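Local coordinates for ATP-dependent protease subunit HslV (Trypanosoma brucei brucei, PDB 4HNZ), which forms the proteolytic core of the mitochondrial HslVU complex, cleaving the peptide bonds of proteins that HslU has unfolded and helping regulate mitochondrial DNA replication, at residues 34-39 with 44-49; 13-18 with 151-156. All coordinates share one frame; numbering follows the deposited sequence.

Along the chain the segments come in the order 13-18, 34-39, 44-49 and 151-156, so the hairpin of contact 1 falls within the long excursion that separates the two halves of contact 2. Contact 1 lies within the sheet of strands 35-39 and 42-48; contact 2 packs helix 145-159 on the other sheet, through strand 11-22. Their centres lie about 14 Å apart. L14 bridges the sheets, its CD2 standing 3.8 Å from G45 N. At one end a salt bridge of 2.8 Å joins K34 NZ to D17 OD1, close to T1, the nucleophile inferred from relatives, so one end of the interface between the sheets borders the probable active site.

Contact 1: 34-39 with 44-49; sequences KLRRIN and IGFAGS
This is a buried antiparallel hairpin contact between strands 35-39 and 42-48, at the edge of a sheet, within this chain, in which 42-48 pairs on its other side with strand 93-98. Two backbone bonds close the hydrogen-bonded pair of R36 and I44, R36 N to I44 O at 2.7 Å and I44 N to R36 O at 2.8 Å, and F46 N reaches K34 O at 3.0 Å. Between them L35 and G45 form a non-hydrogen-bonded pair, where L35 CD2 lies against G45 CA. Helix 50-66 covers the opposite face, the one carrying R36 and I44. There I38 and I44 touch methyl to methyl through their CG2 atoms, and I38 goes on to meet E61 and I64 of that helix. Such a sheet backed by helices is one half of the four-layer alpha-beta-beta-alpha sandwich of the Ntn hydrolases, the clan of the proteasome subunits. With CG set between its backbone N and carbonyl carbon (chi1 70°), F46 lays its ring against K34, just before the other strand. K34 CA sits above one ring face in a CH-pi contact, 4.1 Å from the centroid, and F46 CD2 rests against K34 O. The R36 guanidinium meets the same ring at its edge: F46 CE2 lies over a guanidinium face, 3.8 Å from R36 NH1, and the two planes stand 72° apart. A bend at chi2 (-67°) turns the arginine back along its own strand, where NH1 donates to L35 O at 3.0 Å, in the guanidinium plane but from above the carbonyl plane. A second bond from NH1 to C33 O further fixes the group. K34 runs out extended past F46 O, and its NZ makes a salt bridge with D17 and hydrogen bonds with Q19 O and the hydroxyl of T1, the probable catalytic threonine.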
loop_
_atom_site.group_PDB
_atom_site.type_symbol
_atom_site.label_atom_id
_atom_site.label_comp_id
_atom_site.label_asym_id
_atom_site.label_seq_id
_atom_site.Cartn_x
_atom_site.Cartn_y
_atom_site.Cartn_z
ATOM N N LYS A 34 -34.552 -2.702 12.612
ATOM C CA LYS A 34 -33.689 -3.663 11.945
ATOM C C LYS A 34 -34.262 -5.082 12.012
ATOM O O LYS A 34 -33.577 -6.036 11.650
ATOM C CB LYS A 34 -32.286 -3.646 12.577
ATOM C CG LYS A 34 -31.588 -2.324 12.428
ATOM C CD LYS A 34 -30.268 -2.312 13.128
ATOM C CE LYS A 34 -29.708 -0.898 13.104
ATOM N NZ LYS A 34 -28.507 -0.784 13.974
ATOM N N LEU A 35 -35.522 -5.204 12.439
ATOM C CA LEU A 35 -36.224 -6.489 12.480
ATOM C C LEU A 35 -37.361 -6.483 11.497
ATOM O O LEU A 35 -37.955 -5.451 11.244
ATOM C CB LEU A 35 -36.791 -6.735 13.859
ATOM C CG LEU A 35 -35.809 -6.519 15.014
ATOM C CD1 LEU A 35 -36.468 -6.945 16.308
ATOM C CD2 LEU A 35 -34.529 -7.303 14.803
ATOM N N ARG A 36 -37.663 -7.622 10.902
ATOM C CA ARG A 36 -38.835 -7.726 10.058
ATOM C C ARG A 36 -39.560 -9.005 10.388
ATOM O O ARG A 36 -38.938 -10.038 10.702
ATOM C CB ARG A 36 -38.451 -7.720 8.592
ATOM C CG ARG A 36 -37.863 -6.429 8.059
ATOM C CD ARG A 36 -38.853 -5.267 8.023
ATOM N NE ARG A 36 -38.215 -4.087 7.396
ATOM C CZ ARG A 36 -37.355 -3.248 8.000
ATOM N NH1 ARG A 36 -37.007 -3.398 9.275
ATOM N NH2 ARG A 36 -36.834 -2.239 7.322
ATOM N N ARG A 37 -40.864 -8.909 10.378
ATOM C CA ARG A 37 -41.728 -10.039 10.516
ATOM C C ARG A 37 -41.913 -10.504 9.074
ATOM O O ARG A 37 -42.400 -9.754 8.269
ATOM C CB ARG A 37 -43.049 -9.538 11.094
ATOM C CG ARG A 37 -44.043 -10.601 11.528
ATOM C CD ARG A 37 -44.047 -10.773 13.032
ATOM N NE ARG A 37 -44.485 -12.114 13.402
ATOM C CZ ARG A 37 -44.386 -12.628 14.621
ATOM N NH1 ARG A 37 -43.876 -11.922 15.630
ATOM N NH2 ARG A 37 -44.791 -13.868 14.837
ATOM N N ILE A 38 -41.471 -11.699 8.684
ATOM C CA ILE A 38 -41.778 -12.118 7.292
ATOM C C ILE A 38 -43.062 -12.953 7.186
ATOM O O ILE A 38 -43.664 -12.999 6.143
ATOM C CB ILE A 38 -40.598 -12.779 6.558
ATOM C CG1 ILE A 38 -40.296 -14.164 7.083
ATOM C CG2 ILE A 38 -39.362 -11.873 6.647
ATOM C CD1 ILE A 38 -38.919 -14.615 6.614
ATOM N N ASN A 39 -43.426 -13.665 8.239
ATOM C CA ASN A 39 -44.771 -14.231 8.353
ATOM C C ASN A 39 -45.032 -14.429 9.834
ATOM O O ASN A 39 -44.245 -13.953 10.654
ATOM C CB ASN A 39 -44.943 -15.533 7.533
ATOM C CG ASN A 39 -43.999 -16.660 7.965
ATOM O OD1 ASN A 39 -43.841 -16.974 9.145
ATOM N ND2 ASN A 39 -43.361 -17.277 6.986
ATOM N N ILE A 44 -36.868 -11.812 11.281
ATOM C CA ILE A 44 -35.500 -11.689 10.795
ATOM C C ILE A 44 -34.905 -10.328 11.169
ATOM O O ILE A 44 -35.632 -9.344 11.252
ATOM C CB ILE A 44 -35.414 -11.914 9.294
ATOM C CG1 ILE A 44 -33.999 -11.658 8.811
ATOM C CG2 ILE A 44 -36.282 -10.938 8.573
ATOM C CD1 ILE A 44 -33.742 -12.349 7.496
ATOM N N GLY A 45 -33.622 -10.350 11.554
ATOM C CA GLY A 45 -32.922 -9.196 11.956
ATOM C C GLY A 45 -31.703 -9.061 11.098
ATOM O O GLY A 45 -31.133 -10.051 10.712
ATOM N N PHE A 46 -31.290 -7.812 10.836
ATOM C CA PHE A 46 -30.200 -7.534 9.881
ATOM C C PHE A 46 -29.183 -6.495 10.338
ATOM O O PHE A 46 -29.536 -5.551 11.035
ATOM C CB PHE A 46 -30.729 -7.192 8.504
ATOM C CG PHE A 46 -31.433 -5.849 8.410
ATOM C CD1 PHE A 46 -30.735 -4.667 8.148
ATOM C CD2 PHE A 46 -32.823 -5.761 8.498
ATOM C CE1 PHE A 46 -31.403 -3.417 7.961
ATOM C CE2 PHE A 46 -33.468 -4.518 8.354
ATOM C CZ PHE A 46 -32.750 -3.352 8.095
ATOM N N ALA A 47 -27.927 -6.790 10.072
ATOM C CA ALA A 47 -26.899 -5.803 10.038
ATOM C C ALA A 47 -26.576 -5.519 8.581
ATOM O O ALA A 47 -26.556 -6.454 7.776
ATOM C CB ALA A 47 -25.645 -6.302 10.748
ATOM N N GLY A 48 -26.390 -4.251 8.261
ATOM C CA GLY A 48 -26.171 -3.772 6.889
ATOM C C GLY A 48 -27.155 -2.687 6.504
ATOM O O GLY A 48 -28.101 -2.406 7.246
ATOM N N SER A 49 -27.017 -2.167 5.309
ATOM C CA SER A 49 -27.897 -1.131 4.844
ATOM C C SER A 49 -29.294 -1.644 4.495
ATOM O O SER A 49 -29.498 -2.849 4.186
ATOM C CB SER A 49 -27.310 -0.500 3.564
ATOM O OG SER A 49 -27.426 -1.388 2.465
#

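Contact 2: 13-18 with 151-156; sequences VLLGDR and KAMRIA
The peptide group joining G16 to D17 presents one flat face to M153, whose terminal methyl sits over it, with M153 CE 3.7 Å from D17 N and 3.8 Å from G16 C. Backbone hydrogen bonds tie the same peptide region to its neighbours, G16 to D168 of strand 167-172 and D17 to T2, just before strand 3-8. The D17 carboxylate, the other flat group here, is gripped at both oxygens: OD1 by K34 NZ and T2 N, OD2 by N164 N and Q19 N. These bonds should hold its rotation fixed, and the D17 and T1 side chains come within about 4 Å of each other at their nearest atoms. Of the D17 side chain, CB comes nearest to the methionine, 4.4 Å from M153 CE. The methionine makes its contacts at two points along the chain. Near its base, M153 CG packs against L15 CD2 at 3.7 Å and, more loosely, against L15 CB. Beyond CG the chain folds twice, at chi2 (-69°) and chi3 (-75°), and this sets CE beside the next two residues of the strand, past L15. No hydrogen bond crosses the interface. Helix 151-156 and strand 13-17 run in nearly the same direction, 23° apart, with their axes 9.8 Å from each other at closest, a spacing bridged by L15 and M153 reaching from either side. This is helix-on-sheet packing between two layers of the alpha-beta-beta-alpha sandwich. One turn beyond M153, the hydroxyl of T157 bonds to M153 O, and T157 belongs to the magnesium site together with D160 and S163. M153 also packs on L4 of strand 3-8 and W167 of strand 167-172, while A152 and A156 face helix 127-137 and I155 touches R135 of a neighbouring subunit.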
loop_
_atom_site.group_PDB
_atom_site.type_symbol
_atom_site.label_atom_id
_atom_site.label_comp_id
_atom_site.label_asym_id
_atom_site.label_seq_id
_atom_site.Cartn_x
_atom_site.Cartn_y
_atom_site.Cartn_z
ATOM N N VAL A 13 -36.528 -14.770 21.738
ATOM C CA VAL A 13 -36.661 -13.357 21.481
ATOM C C VAL A 13 -35.570 -12.938 20.514
ATOM O O VAL A 13 -34.537 -13.590 20.390
ATOM C CB VAL A 13 -36.602 -12.510 22.776
ATOM C CG1 VAL A 13 -37.659 -12.966 23.788
ATOM C CG2 VAL A 13 -35.222 -12.592 23.403
ATOM N N LEU A 14 -35.855 -11.863 19.790
ATOM C CA LEU A 14 -34.965 -11.267 18.826
ATOM C C LEU A 14 -35.010 -9.789 19.056
ATOM O O LEU A 14 -36.065 -9.185 19.070
ATOM C CB LEU A 14 -35.411 -11.611 17.400
ATOM C CG LEU A 14 -34.503 -11.087 16.290
ATOM C CD1 LEU A 14 -33.169 -11.801 16.299
ATOM C CD2 LEU A 14 -35.139 -11.264 14.895
ATOM N N LEU A 15 -33.830 -9.218 19.262
ATOM C CA LEU A 15 -33.726 -7.841 19.582
ATOM C C LEU A 15 -32.712 -7.206 18.644
ATOM O O LEU A 15 -31.705 -7.836 18.316
ATOM C CB LEU A 15 -33.213 -7.636 21.002
ATOM C CG LEU A 15 -34.266 -7.665 22.097
ATOM C CD1 LEU A 15 -34.761 -9.098 22.235
ATOM C CD2 LEU A 15 -33.703 -7.173 23.434
ATOM N N GLY A 16 -32.947 -5.953 18.289
ATOM C CA GLY A 16 -32.003 -5.169 17.502
ATOM C C GLY A 16 -31.975 -3.720 17.911
ATOM O O GLY A 16 -32.983 -3.163 18.316
ATOM N N ASP A 17 -30.821 -3.120 17.796
ATOM C CA ASP A 17 -30.727 -1.704 18.107
ATOM C C ASP A 17 -31.287 -0.894 16.920
ATOM O O ASP A 17 -31.679 -1.457 15.907
ATOM C CB ASP A 17 -29.305 -1.302 18.490
ATOM C CG ASP A 17 -28.443 -1.035 17.292
ATOM O OD1 ASP A 17 -28.245 -1.995 16.480
ATOM O OD2 ASP A 17 -27.963 0.126 17.127
ATOM N N ARG A 18 -31.201 0.427 17.030
ATOM C CA ARG A 18 -31.804 1.286 16.040
ATOM C C ARG A 18 -30.879 2.343 15.461
ATOM O O ARG A 18 -31.359 3.283 14.776
ATOM C CB ARG A 18 -33.083 1.947 16.629
ATOM C CG ARG A 18 -34.088 0.981 17.278
ATOM C CD ARG A 18 -35.313 1.671 17.941
ATOM N NE ARG A 18 -36.425 1.479 17.023
ATOM C CZ ARG A 18 -37.264 2.386 16.551
ATOM N NH1 ARG A 18 -37.263 3.647 16.973
ATOM N NH2 ARG A 18 -38.133 2.005 15.669
ATOM N N LYS A 151 -30.836 -7.229 29.136
ATOM C CA LYS A 151 -29.644 -6.958 29.893
ATOM C C LYS A 151 -28.412 -7.025 28.962
ATOM O O LYS A 151 -27.506 -6.208 29.058
ATOM C CB LYS A 151 -29.551 -7.992 31.014
ATOM C CG LYS A 151 -29.458 -7.439 32.423
ATOM C CD LYS A 151 -28.006 -7.251 32.833
ATOM C CE LYS A 151 -27.863 -6.976 34.327
ATOM N NZ LYS A 151 -27.876 -8.264 35.123
ATOM N N ALA A 152 -28.370 -8.052 28.114
ATOM C CA ALA A 152 -27.259 -8.253 27.240
ATOM C C ALA A 152 -27.151 -7.127 26.227
ATOM O O ALA A 152 -26.064 -6.659 25.961
ATOM C CB ALA A 152 -27.347 -9.580 26.568
ATOM N N MET A 153 -28.274 -6.633 25.750
ATOM C CA MET A 153 -28.264 -5.475 24.867
ATOM C C MET A 153 -27.818 -4.205 25.530
ATOM O O MET A 153 -27.150 -3.381 24.878
ATOM C CB MET A 153 -29.640 -5.214 24.258
ATOM C CG MET A 153 -30.135 -6.261 23.308
ATOM S SD MET A 153 -29.232 -6.350 21.744
ATOM C CE MET A 153 -29.866 -4.902 20.895
ATOM N N ARG A 154 -28.229 -3.961 26.754
ATOM C CA ARG A 154 -27.774 -2.748 27.454
ATOM C C ARG A 154 -26.265 -2.787 27.560
ATOM O O ARG A 154 -25.594 -1.802 27.287
ATOM C CB ARG A 154 -28.389 -2.588 28.855
ATOM C CG ARG A 154 -27.850 -1.387 29.689
ATOM C CD ARG A 154 -28.474 -0.009 29.339
ATOM N NE ARG A 154 -29.967 0.046 29.118
ATOM C CZ ARG A 154 -30.954 -0.340 30.000
ATOM N NH1 ARG A 154 -30.641 -0.876 31.189
ATOM N NH2 ARG A 154 -32.284 -0.217 29.707
ATOM N N ILE A 155 -25.734 -3.944 27.907
ATOM C CA ILE A 155 -24.310 -4.099 28.053
ATOM C C ILE A 155 -23.563 -3.995 26.739
ATOM O O ILE A 155 -22.557 -3.228 26.652
ATOM C CB ILE A 155 -23.959 -5.436 28.760
ATOM C CG1 ILE A 155 -24.399 -5.316 30.222
ATOM C CG2 ILE A 155 -22.470 -5.745 28.671
ATOM C CD1 ILE A 155 -24.494 -6.636 30.906
ATOM N N ALA A 156 -24.040 -4.675 25.714
ATOM C CA ALA A 156 -23.348 -4.676 24.444
ATOM C C ALA A 156 -23.373 -3.308 23.826
ATOM O O ALA A 156 -22.372 -2.842 23.272
ATOM C CB ALA A 156 -23.948 -5.697 23.506
#